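Local coordinates for protein amine Dehydrogenase (PDB 1JMX) that carries two covalently bound c-type hemes and probably passes on electrons released by amine oxidation, at residues His29-Pro34 with Asp66-Ala71; Pro181-Phe186 with Arg197-Val202; Glu394-Gly399 with Pro406-Tyr411. All coordinates share one frame; numbering follows the deposited sequence.

Contact 1: His29-Pro34 with Asp66-Ala71; sequences HQRKTP and DKQGLA. With HEC (heme c), chain F.
Arg31 and Gln68 bring their CA atoms within 4.6 Å of each other where the short extended run at 31-32 passes the chain leaving helix 54-67, the touching parts inclined at 58°. One backbone bond, Lys32 N to Gln68 O, ties the two together, and Gly69 CA adds a CA-H...O contact to Lys32 O. Side chains bond across the junction from each segment. Gln68 bends at its second torsion, bringing Gln68 NE2 almost end-on to the carbonyl of Gln30 (NE2 to Gln30 O 3.0 Å); the same amide also donates to Ile27 O, so two carbonyls fix its rotation. Arg31 answers by folding at chi3 (-72°), a turn that lays Arg31 NH1 against Gly69 O at 2.8 Å, the acceptor lying in the guanidinium plane and the donor on a carbonyl lone pair. Glu74, through a salt bridge, and Leu162 O hold the same buried guanidinium. Leu70 lies alongside, CD2 3.7 Å from Arg31 NH1 and CD1 4.0 Å from Thr33 CG2, Thr33 being the N-cap residue of helix 34-48. Gln30 sends its amide away from this junction toward the heme. Gln30 NE2 donates to the propionate oxygen O1A of heme c at 3.1 Å, while Gln30 OE1 accepts from Lys32 NZ at 2.7 Å, which settles which way round the amide sits. Lys32 also touches the second heme. The arrangement belongs to a diheme cytochrome c domain: helix 34-48, which carries the axial ligand Met44, is entered through a loop that holds a heme propionate and is locked to the end of the next helix.

Contact 2: Pro181-Phe186 with Arg197-Val202; sequences PGQWAF and RGVMSV
Phe186 lays its ring over the backbone of Gly198 on the partner strand, with Gly198 CA 4.0 Å from the ring centroid in a CH-pi contact. Its CG sits between the backbone N and the carbonyl carbon (chi1 72°), the rotation that swings the ring across the partner strand. A CB at position 198 would crowd the ring tightly, so the pair is an example of an aromatic covering a cross-strand glycine. Met200 N lies at the ring edge, in its plane, and Met200 CB is 4.0 Å from Phe186 CD1. Further along the same face of the sheet, Trp184 CD1 packs on Val202 CG2 at 3.7 Å. On the reverse face Gln183 curls back and Ser201 OG donates a weak bond to Gln183 OE1 at 3.3 Å. Backbone bonds in antiparallel register set these pairs, Gly182 N to Val202 O at 2.9 Å and Phe186 N to Gly198 O at 2.8 Å among them. Outside the hairpin, Leu180 O holds Trp184 NE1, Phe276 meets the Phe186 ring, and Val212 and Phe210 back Met200 and Val202. These are the first two strands of an eight-stranded antiparallel barrel, closed where 182-190 pairs with 269-280; the buried face of Trp184, Phe186, Met200 and Val202 is consistent with its interior.

Contact 3: Glu394-Gly399 with Pro406-Tyr411; sequences EAEAWG and PLRIGY
Glu396 (chi1 177°) and Arg408 (chi1 -176°) both set CG opposite the backbone N, raising their chains on one face of the hairpin beside Trp398, whose CG instead lies opposite the carbonyl carbon (chi1 -67°). The indole thereby leans across its non-hydrogen-bonded partner: Arg408 CB sits over the face of the Trp398 six-membered ring, 3.7 Å from its centroid, and Arg408 CD follows at 3.6 Å from Trp398 CZ2. A bend at the third torsion then turns the arginine toward Glu396. Arg408 NH1 and Glu396 OE2 form a salt bridge, but its hydrogen bond is weak because the N-H points well off the oxygen; the guanidinium and carboxylate planes are steeply turned against each other. Glu396 OE1 accepts from Trp398 NE1 at 2.8 Å, in the plane of the indole but from above the carboxylate plane. A water donates to Glu396 OE2 at 2.8 Å and also bonds Tyr411 OH, giving Glu396 partners at both oxygens. A leucine in place of Trp398 would probably leave Glu396 OE1 without its N-H partner and the aliphatic part of Arg408 without the flat surface it lies on. Away from these side chains, Ala397 CB meets Ile409 CB at 4.0 Å, and Ile409 CD1 packs on the backbone of Gly399. Leu407 and Ile409 continue onto strand 354-362, joining this hairpin to the preceding domain. Ala397 O accepts from Ile409 N while Ala397 N donates to Gly410 O, so one residue is set against two: a classic beta bulge in an antiparallel hairpin of the E-set-like domain IV.

In the fold
The three contacts follow one another along the chain, each closing before the next opens, and each lies in a different part of it: contact 1 in the heme-binding region, contact 2 in domain II, contact 3 in domain IV. Centre to centre, contacts 1 and 2 lie about 28 Å apart, contacts 2 and 3 about 30 Å, and contacts 1 and 3 about 40 Å, on opposite sides of the chain's centre. None touches another. Contact 1 joins a loop to a helix end beside the hemes, whereas 2 and 3 are hairpins in separate sheets, away from the hemes. These sit mainly in the helical N-terminal region, though Asn489 near the C-terminus also binds the second heme, and the beta domains extend beyond it.

Contact 1: His29-Pro34 with Asp66-Ala71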
loop_
_atom_site.group_PDB
_atom_site.type_symbol
_atom_site.label_atom_id
_atom_site.label_comp_id
_atom_site.label_asym_id
_atom_site.label_seq_id
_atom_site.Cartn_x
_atom_site.Cartn_y
_atom_site.Cartn_z
ATOM N N HIS A 29 8.202 17.018 21.141
ATOM C CA HIS A 29 6.834 16.818 21.604
ATOM C C HIS A 29 6.234 15.528 21.056
ATOM O O HIS A 29 5.013 15.377 20.961
ATOM C CB HIS A 29 5.992 18.018 21.177
ATOM C CG HIS A 29 6.683 19.326 21.381
ATOM N ND1 HIS A 29 6.608 20.031 22.560
ATOM C CD2 HIS A 29 7.525 20.021 20.580
ATOM C CE1 HIS A 29 7.377 21.102 22.482
ATOM N NE2 HIS A 29 7.945 21.119 21.291
ATOM N N GLN A 30 7.121 14.605 20.698
ATOM C CA GLN A 30 6.735 13.319 20.151
ATOM C C GLN A 30 7.712 12.248 20.638
ATOM O O GLN A 30 8.890 12.531 20.865
ATOM C CB GLN A 30 6.778 13.384 18.620
ATOM C CG GLN A 30 5.875 14.435 17.992
ATOM C CD GLN A 30 6.085 14.567 16.498
ATOM O OE1 GLN A 30 6.808 13.779 15.889
ATOM N NE2 GLN A 30 5.469 15.573 15.902
ATOM N N ARG A 31 7.209 11.031 20.836
ATOM C CA ARG A 31 8.041 9.891 21.257
ATOM C C ARG A 31 7.791 8.770 20.264
ATOM O O ARG A 31 6.644 8.481 19.936
ATOM C CB ARG A 31 7.699 9.428 22.677
ATOM C CG ARG A 31 8.076 10.434 23.742
ATOM C CD ARG A 31 8.020 9.862 25.138
ATOM N NE ARG A 31 6.665 9.633 25.618
ATOM C CZ ARG A 31 6.135 8.427 25.786
ATOM N NH1 ARG A 31 6.850 7.349 25.501
ATOM N NH2 ARG A 31 4.919 8.293 26.300
ATOM N N LYS A 32 8.861 8.181 19.746
ATOM C CA LYS A 32 8.738 7.109 18.759
ATOM C C LYS A 32 9.806 6.033 18.968
ATOM O O LYS A 32 10.720 6.183 19.789
ATOM C CB LYS A 32 8.916 7.664 17.335
ATOM C CG LYS A 32 8.361 9.057 17.066
ATOM C CD LYS A 32 8.889 9.573 15.733
ATOM C CE LYS A 32 8.599 11.053 15.526
ATOM N NZ LYS A 32 7.282 11.302 14.935
ATOM N N THR A 33 9.697 4.965 18.185
ATOM C CA THR A 33 10.654 3.866 18.224
ATOM C C THR A 33 11.873 4.320 17.415
ATOM O O THR A 33 11.830 5.367 16.766
ATOM C CB THR A 33 10.069 2.583 17.560
ATOM O OG1 THR A 33 9.799 2.830 16.174
ATOM C CG2 THR A 33 8.790 2.140 18.258
ATOM N N PRO A 34 12.989 3.567 17.478
ATOM C CA PRO A 34 14.203 3.918 16.727
ATOM C C PRO A 34 13.947 4.050 15.218
ATOM O O PRO A 34 14.445 4.980 14.579
ATOM C CB PRO A 34 15.135 2.752 17.040
ATOM C CG PRO A 34 14.768 2.427 18.450
ATOM C CD PRO A 34 13.260 2.457 18.412
ATOM N N ASP A 66 16.701 7.485 22.493
ATOM C CA ASP A 66 16.965 7.359 23.922
ATOM C C ASP A 66 16.194 8.413 24.702
ATOM O O ASP A 66 15.542 8.098 25.688
ATOM C CB ASP A 66 18.458 7.518 24.214
ATOM C CG ASP A 66 19.270 6.288 23.865
ATOM O OD1 ASP A 66 18.855 5.462 23.021
ATOM O OD2 ASP A 66 20.359 6.152 24.441
ATOM N N LYS A 67 16.273 9.666 24.254
ATOM C CA LYS A 67 15.584 10.783 24.908
ATOM C C LYS A 67 14.061 10.675 24.844
ATOM O O LYS A 67 13.361 10.856 25.849
ATOM C CB LYS A 67 16.015 12.113 24.275
ATOM C CG LYS A 67 16.854 13.003 25.179
ATOM C CD LYS A 67 18.107 12.264 25.675
ATOM C CE LYS A 67 18.930 11.679 24.514
ATOM N NZ LYS A 67 20.041 10.735 24.904
ATOM N N GLN A 68 13.554 10.396 23.647
ATOM C CA GLN A 68 12.120 10.287 23.421
ATOM C C GLN A 68 11.712 8.959 22.799
ATOM O O GLN A 68 11.367 8.878 21.621
ATOM C CB GLN A 68 11.659 11.455 22.558
ATOM C CG GLN A 68 11.810 12.805 23.242
ATOM C CD GLN A 68 12.176 13.899 22.270
ATOM O OE1 GLN A 68 13.021 14.745 22.563
ATOM N NE2 GLN A 68 11.560 13.880 21.100
ATOM N N GLY A 69 11.759 7.916 23.612
ATOM C CA GLY A 69 11.383 6.597 23.149
ATOM C C GLY A 69 10.117 6.137 23.837
ATOM O O GLY A 69 9.431 6.920 24.494
ATOM N N LEU A 70 9.792 4.864 23.665
ATOM C CA LEU A 70 8.602 4.302 24.281
ATOM C C LEU A 70 9.012 3.308 25.359
ATOM O O LEU A 70 10.049 2.662 25.257
ATOM C CB LEU A 70 7.753 3.562 23.240
ATOM C CG LEU A 70 7.292 4.246 21.958
ATOM C CD1 LEU A 70 6.369 3.304 21.207
ATOM C CD2 LEU A 70 6.569 5.530 22.273
ATOM N N ALA A 71 8.213 3.212 26.410
ATOM C CA ALA A 71 8.478 2.237 27.451
ATOM C C ALA A 71 8.168 0.871 26.814
ATOM O O ALA A 71 7.454 0.793 25.812
ATOM C CB ALA A 71 7.577 2.491 28.646
HETATM FE FE HEC F . 11.412 18.638 10.373
HETATM C CHA HEC F . 8.090 18.167 10.705
HETATM C CHB HEC F . 11.989 16.357 12.801
HETATM C CHC HEC F . 14.774 19.138 10.046
HETATM C CHD HEC F . 10.834 20.964 7.916
HETATM N NA HEC F . 10.283 17.508 11.507
HETATM C C1A HEC F . 8.916 17.426 11.525
HETATM C C2A HEC F . 8.456 16.465 12.520
HETATM C C3A HEC F . 9.557 15.963 13.101
HETATM C C4A HEC F . 10.690 16.607 12.473
HETATM C CMA HEC F . 9.594 14.923 14.203
HETATM C CAA HEC F . 7.016 16.117 12.819
HETATM C CBA HEC F . 6.640 14.866 12.057
HETATM C CGA HEC F . 5.205 14.435 12.287
HETATM O O1A HEC F . 4.474 15.100 13.039
HETATM O O2A HEC F . 4.804 13.410 11.703
HETATM N NB HEC F . 13.024 17.910 11.224
HETATM C C1B HEC F . 13.095 16.949 12.236
HETATM C C2B HEC F . 14.426 16.650 12.644
HETATM C C3B HEC F . 15.220 17.450 11.871
HETATM C C4B HEC F . 14.353 18.217 10.988
HETATM C CMB HEC F . 14.846 15.645 13.737
HETATM C CAB HEC F . 16.731 17.479 11.987
HETATM C CBB HEC F . 17.555 16.438 11.223
HETATM N NC HEC F . 12.553 19.798 9.225
HETATM C C1C HEC F . 13.940 19.877 9.222
HETATM C C2C HEC F . 14.420 20.830 8.253
HETATM C C3C HEC F . 13.337 21.352 7.667
HETATM C C4C HEC F . 12.164 20.702 8.262
HETATM C CMC HEC F . 15.886 21.168 7.986
HETATM C CAC HEC F . 13.370 22.575 6.765
HETATM C CBC HEC F . 13.636 22.469 5.276
HETATM N ND HEC F . 9.803 19.407 9.487
HETATM C C1D HEC F . 9.724 20.355 8.490
HETATM C C2D HEC F . 8.332 20.640 8.117
HETATM C C3D HEC F . 7.585 19.832 8.924
HETATM C C4D HEC F . 8.497 19.095 9.747
HETATM C CMD HEC F . 7.843 21.631 7.054
HETATM C CAD HEC F . 6.066 19.690 8.987
HETATM C CBD HEC F . 5.444 18.733 7.981
HETATM C CGD HEC F . 5.979 17.325 8.089
HETATM O O1D HEC F . 6.741 16.905 7.216
HETATM O O2D HEC F . 5.640 16.619 9.051
#

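Contact 2: Pro181-Phe186 with Arg197-Val202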
loop_
_atom_site.group_PDB
_atom_site.type_symbol
_atom_site.label_atom_id
_atom_site.label_comp_id
_atom_site.label_asym_id
_atom_site.label_seq_id
_atom_site.Cartn_x
_atom_site.Cartn_y
_atom_site.Cartn_z
ATOM N N PRO A 181 26.372 -7.723 28.119
ATOM C CA PRO A 181 27.493 -8.599 27.761
ATOM C C PRO A 181 27.485 -9.950 28.489
ATOM O O PRO A 181 27.060 -10.043 29.643
ATOM C CB PRO A 181 28.709 -7.752 28.135
ATOM C CG PRO A 181 28.244 -6.370 27.814
ATOM C CD PRO A 181 26.867 -6.376 28.453
ATOM N N GLY A 182 27.937 -10.988 27.790
ATOM C CA GLY A 182 27.979 -12.320 28.362
ATOM C C GLY A 182 27.585 -13.351 27.327
ATOM O O GLY A 182 27.551 -13.053 26.135
ATOM N N GLN A 183 27.284 -14.567 27.771
ATOM C CA GLN A 183 26.883 -15.622 26.853
ATOM C C GLN A 183 25.365 -15.712 26.879
ATOM O O GLN A 183 24.735 -15.541 27.930
ATOM C CB GLN A 183 27.509 -16.966 27.236
ATOM C CG GLN A 183 29.034 -16.941 27.417
ATOM C CD GLN A 183 29.793 -16.449 26.186
ATOM O OE1 GLN A 183 29.325 -16.595 25.055
ATOM N NE2 GLN A 183 30.979 -15.873 26.403
ATOM N N TRP A 184 24.781 -15.961 25.714
ATOM C CA TRP A 184 23.337 -16.040 25.601
ATOM C C TRP A 184 22.884 -17.277 24.852
ATOM O O TRP A 184 23.073 -17.378 23.646
ATOM C CB TRP A 184 22.796 -14.804 24.875
ATOM C CG TRP A 184 22.853 -13.544 25.672
ATOM C CD1 TRP A 184 23.965 -12.796 25.959
ATOM C CD2 TRP A 184 21.741 -12.850 26.250
ATOM N NE1 TRP A 184 23.610 -11.681 26.675
ATOM C CE2 TRP A 184 22.252 -11.685 26.869
ATOM C CE3 TRP A 184 20.361 -13.096 26.305
ATOM C CZ2 TRP A 184 21.429 -10.766 27.533
ATOM C CZ3 TRP A 184 19.544 -12.185 26.968
ATOM C CH2 TRP A 184 20.081 -11.034 27.572
ATOM N N ALA A 185 22.252 -18.204 25.560
ATOM C CA ALA A 185 21.744 -19.418 24.928
ATOM C C ALA A 185 20.490 -19.045 24.160
ATOM O O ALA A 185 19.587 -18.419 24.714
ATOM C CB ALA A 185 21.412 -20.470 25.988
ATOM N N PHE A 186 20.430 -19.400 22.883
ATOM C CA PHE A 186 19.249 -19.080 22.098
ATOM C C PHE A 186 18.575 -20.272 21.419
ATOM O O PHE A 186 19.183 -21.321 21.174
ATOM C CB PHE A 186 19.539 -17.959 21.078
ATOM C CG PHE A 186 20.397 -18.383 19.913
ATOM C CD1 PHE A 186 21.764 -18.131 19.911
ATOM C CD2 PHE A 186 19.832 -19.018 18.807
ATOM C CE1 PHE A 186 22.561 -18.500 18.826
ATOM C CE2 PHE A 186 20.620 -19.394 17.718
ATOM C CZ PHE A 186 21.988 -19.134 17.728
ATOM N N ARG A 197 19.277 -23.477 17.263
ATOM C CA ARG A 197 19.710 -23.320 18.647
ATOM C C ARG A 197 21.201 -23.063 18.675
ATOM O O ARG A 197 21.923 -23.463 17.764
ATOM C CB ARG A 197 19.377 -24.564 19.481
ATOM C CG ARG A 197 20.415 -25.694 19.433
ATOM C CD ARG A 197 20.373 -26.493 18.148
ATOM N NE ARG A 197 19.179 -27.326 18.066
ATOM C CZ ARG A 197 19.143 -28.536 17.511
ATOM N NH1 ARG A 197 20.245 -29.069 16.988
ATOM N NH2 ARG A 197 17.999 -29.207 17.450
ATOM N N GLY A 198 21.655 -22.387 19.721
ATOM C CA GLY A 198 23.069 -22.096 19.840
ATOM C C GLY A 198 23.380 -21.120 20.954
ATOM O O GLY A 198 22.593 -20.934 21.882
ATOM N N VAL A 199 24.543 -20.490 20.852
ATOM C CA VAL A 199 24.989 -19.521 21.841
ATOM C C VAL A 199 25.453 -18.244 21.162
ATOM O O VAL A 199 26.197 -18.265 20.187
ATOM C CB VAL A 199 26.130 -20.098 22.738
ATOM C CG1 VAL A 199 26.651 -19.026 23.696
ATOM C CG2 VAL A 199 25.612 -21.278 23.544
ATOM N N MET A 200 24.961 -17.130 21.677
ATOM C CA MET A 200 25.314 -15.834 21.161
ATOM C C MET A 200 26.167 -15.145 22.207
ATOM O O MET A 200 25.765 -14.979 23.357
ATOM C CB MET A 200 24.062 -15.015 20.865
ATOM C CG MET A 200 24.356 -13.705 20.158
ATOM S SD MET A 200 22.857 -12.818 19.691
ATOM C CE MET A 200 22.290 -12.197 21.268
ATOM N N SER A 201 27.387 -14.833 21.809
ATOM C CA SER A 201 28.332 -14.164 22.671
ATOM C C SER A 201 28.273 -12.662 22.387
ATOM O O SER A 201 28.481 -12.215 21.259
ATOM C CB SER A 201 29.735 -14.712 22.400
ATOM O OG SER A 201 30.700 -14.153 23.282
ATOM N N VAL A 202 27.938 -11.898 23.416
ATOM C CA VAL A 202 27.847 -10.449 23.312
ATOM C C VAL A 202 28.998 -9.867 24.111
ATOM O O VAL A 202 29.170 -10.196 25.279
ATOM C CB VAL A 202 26.518 -9.923 23.908
ATOM C CG1 VAL A 202 26.414 -8.423 23.721
ATOM C CG2 VAL A 202 25.335 -10.621 23.265
#

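Contact 3: Glu394-Gly399 with Pro406-Tyr411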
loop_
_atom_site.group_PDB
_atom_site.type_symbol
_atom_site.label_atom_id
_atom_site.label_comp_id
_atom_site.label_asym_id
_atom_site.label_seq_id
_atom_site.Cartn_x
_atom_site.Cartn_y
_atom_site.Cartn_z
ATOM N N GLU A 394 4.235 -23.890 6.886
ATOM C CA GLU A 394 4.466 -24.973 7.814
ATOM C C GLU A 394 3.114 -25.682 8.020
ATOM O O GLU A 394 2.058 -25.061 7.891
ATOM C CB GLU A 394 4.981 -24.382 9.123
ATOM C CG GLU A 394 5.862 -25.289 9.919
ATOM C CD GLU A 394 7.301 -25.307 9.453
ATOM O OE1 GLU A 394 7.990 -24.274 9.583
ATOM O OE2 GLU A 394 7.759 -26.373 9.002
ATOM N N ALA A 395 3.141 -26.992 8.249
ATOM C CA ALA A 395 1.906 -27.748 8.474
ATOM C C ALA A 395 1.782 -28.071 9.955
ATOM O O ALA A 395 2.567 -28.844 10.498
ATOM C CB ALA A 395 1.899 -29.022 7.650
ATOM N N GLU A 396 0.829 -27.419 10.613
ATOM C CA GLU A 396 0.585 -27.599 12.037
ATOM C C GLU A 396 -0.395 -28.734 12.340
ATOM O O GLU A 396 -1.571 -28.656 12.012
ATOM C CB GLU A 396 0.081 -26.290 12.624
ATOM C CG GLU A 396 -0.286 -26.340 14.078
ATOM C CD GLU A 396 -1.030 -25.100 14.487
ATOM O OE1 GLU A 396 -2.133 -24.876 13.952
ATOM O OE2 GLU A 396 -0.508 -24.329 15.312
ATOM N N ALA A 397 0.109 -29.766 13.010
ATOM C CA ALA A 397 -0.671 -30.951 13.358
ATOM C C ALA A 397 -1.420 -30.860 14.680
ATOM O O ALA A 397 -0.906 -30.329 15.658
ATOM C CB ALA A 397 0.228 -32.175 13.357
ATOM N N TRP A 398 -2.633 -31.408 14.687
ATOM C CA TRP A 398 -3.490 -31.434 15.868
ATOM C C TRP A 398 -4.098 -32.811 16.066
ATOM O O TRP A 398 -4.483 -33.484 15.114
ATOM C CB TRP A 398 -4.638 -30.429 15.754
ATOM C CG TRP A 398 -4.200 -29.021 15.758
ATOM C CD1 TRP A 398 -3.632 -28.344 14.724
ATOM C CD2 TRP A 398 -4.271 -28.105 16.855
ATOM N NE1 TRP A 398 -3.340 -27.063 15.105
ATOM C CE2 TRP A 398 -3.721 -26.882 16.409
ATOM C CE3 TRP A 398 -4.748 -28.196 18.175
ATOM C CZ2 TRP A 398 -3.632 -25.753 17.231
ATOM C CZ3 TRP A 398 -4.659 -27.069 19.000
ATOM C CH2 TRP A 398 -4.103 -25.863 18.519
ATOM N N GLY A 399 -4.235 -33.193 17.326
ATOM C CA GLY A 399 -4.821 -34.475 17.658
ATOM C C GLY A 399 -5.624 -34.306 18.924
ATOM O O GLY A 399 -6.125 -33.217 19.217
ATOM N N PRO A 406 -8.305 -31.243 22.640
ATOM C CA PRO A 406 -7.404 -30.976 21.513
ATOM C C PRO A 406 -5.943 -30.884 21.961
ATOM O O PRO A 406 -5.624 -30.323 23.017
ATOM C CB PRO A 406 -7.926 -29.646 20.971
ATOM C CG PRO A 406 -9.387 -29.738 21.247
ATOM C CD PRO A 406 -9.399 -30.256 22.662
ATOM N N LEU A 407 -5.061 -31.408 21.124
ATOM C CA LEU A 407 -3.641 -31.447 21.418
ATOM C C LEU A 407 -2.880 -30.901 20.213
ATOM O O LEU A 407 -3.026 -31.420 19.111
ATOM C CB LEU A 407 -3.241 -32.913 21.639
ATOM C CG LEU A 407 -2.020 -33.441 22.404
ATOM C CD1 LEU A 407 -1.449 -34.622 21.613
ATOM C CD2 LEU A 407 -0.955 -32.390 22.638
ATOM N N ARG A 408 -2.129 -29.819 20.399
ATOM C CA ARG A 408 -1.330 -29.294 19.301
ATOM C C ARG A 408 -0.022 -30.087 19.340
ATOM O O ARG A 408 0.731 -30.011 20.311
ATOM C CB ARG A 408 -1.050 -27.793 19.450
ATOM C CG ARG A 408 -0.294 -27.216 18.235
ATOM C CD ARG A 408 -0.142 -25.703 18.295
ATOM N NE ARG A 408 1.251 -25.271 18.444
ATOM C CZ ARG A 408 2.091 -25.049 17.435
ATOM N NH1 ARG A 408 1.694 -25.216 16.183
ATOM N NH2 ARG A 408 3.344 -24.684 17.673
ATOM N N ILE A 409 0.187 -30.915 18.323
ATOM C CA ILE A 409 1.381 -31.734 18.231
ATOM C C ILE A 409 2.588 -30.858 17.923
ATOM O O ILE A 409 3.559 -30.841 18.678
ATOM C CB ILE A 409 1.241 -32.834 17.132
ATOM C CG1 ILE A 409 0.311 -33.966 17.592
ATOM C CG2 ILE A 409 2.589 -33.452 16.826
ATOM C CD1 ILE A 409 -1.098 -33.571 17.863
ATOM N N GLY A 410 2.520 -30.140 16.804
ATOM C CA GLY A 410 3.613 -29.275 16.400
ATOM C C GLY A 410 3.638 -29.151 14.895
ATOM O O GLY A 410 2.623 -29.353 14.237
ATOM N N TYR A 411 4.794 -28.813 14.342
ATOM C CA TYR A 411 4.935 -28.670 12.897
ATOM C C TYR A 411 5.505 -29.959 12.323
ATOM O O TYR A 411 6.693 -30.239 12.489
ATOM C CB TYR A 411 5.862 -27.500 12.565
ATOM C CG TYR A 411 5.317 -26.140 12.950
ATOM C CD1 TYR A 411 6.141 -25.183 13.544
ATOM C CD2 TYR A 411 3.993 -25.792 12.676
ATOM C CE1 TYR A 411 5.662 -23.912 13.853
ATOM C CE2 TYR A 411 3.502 -24.522 12.979
ATOM C CZ TYR A 411 4.343 -23.590 13.568
ATOM O OH TYR A 411 3.865 -22.340 13.888
HETATM O O HOH W 1 1.272 -22.220 15.057
#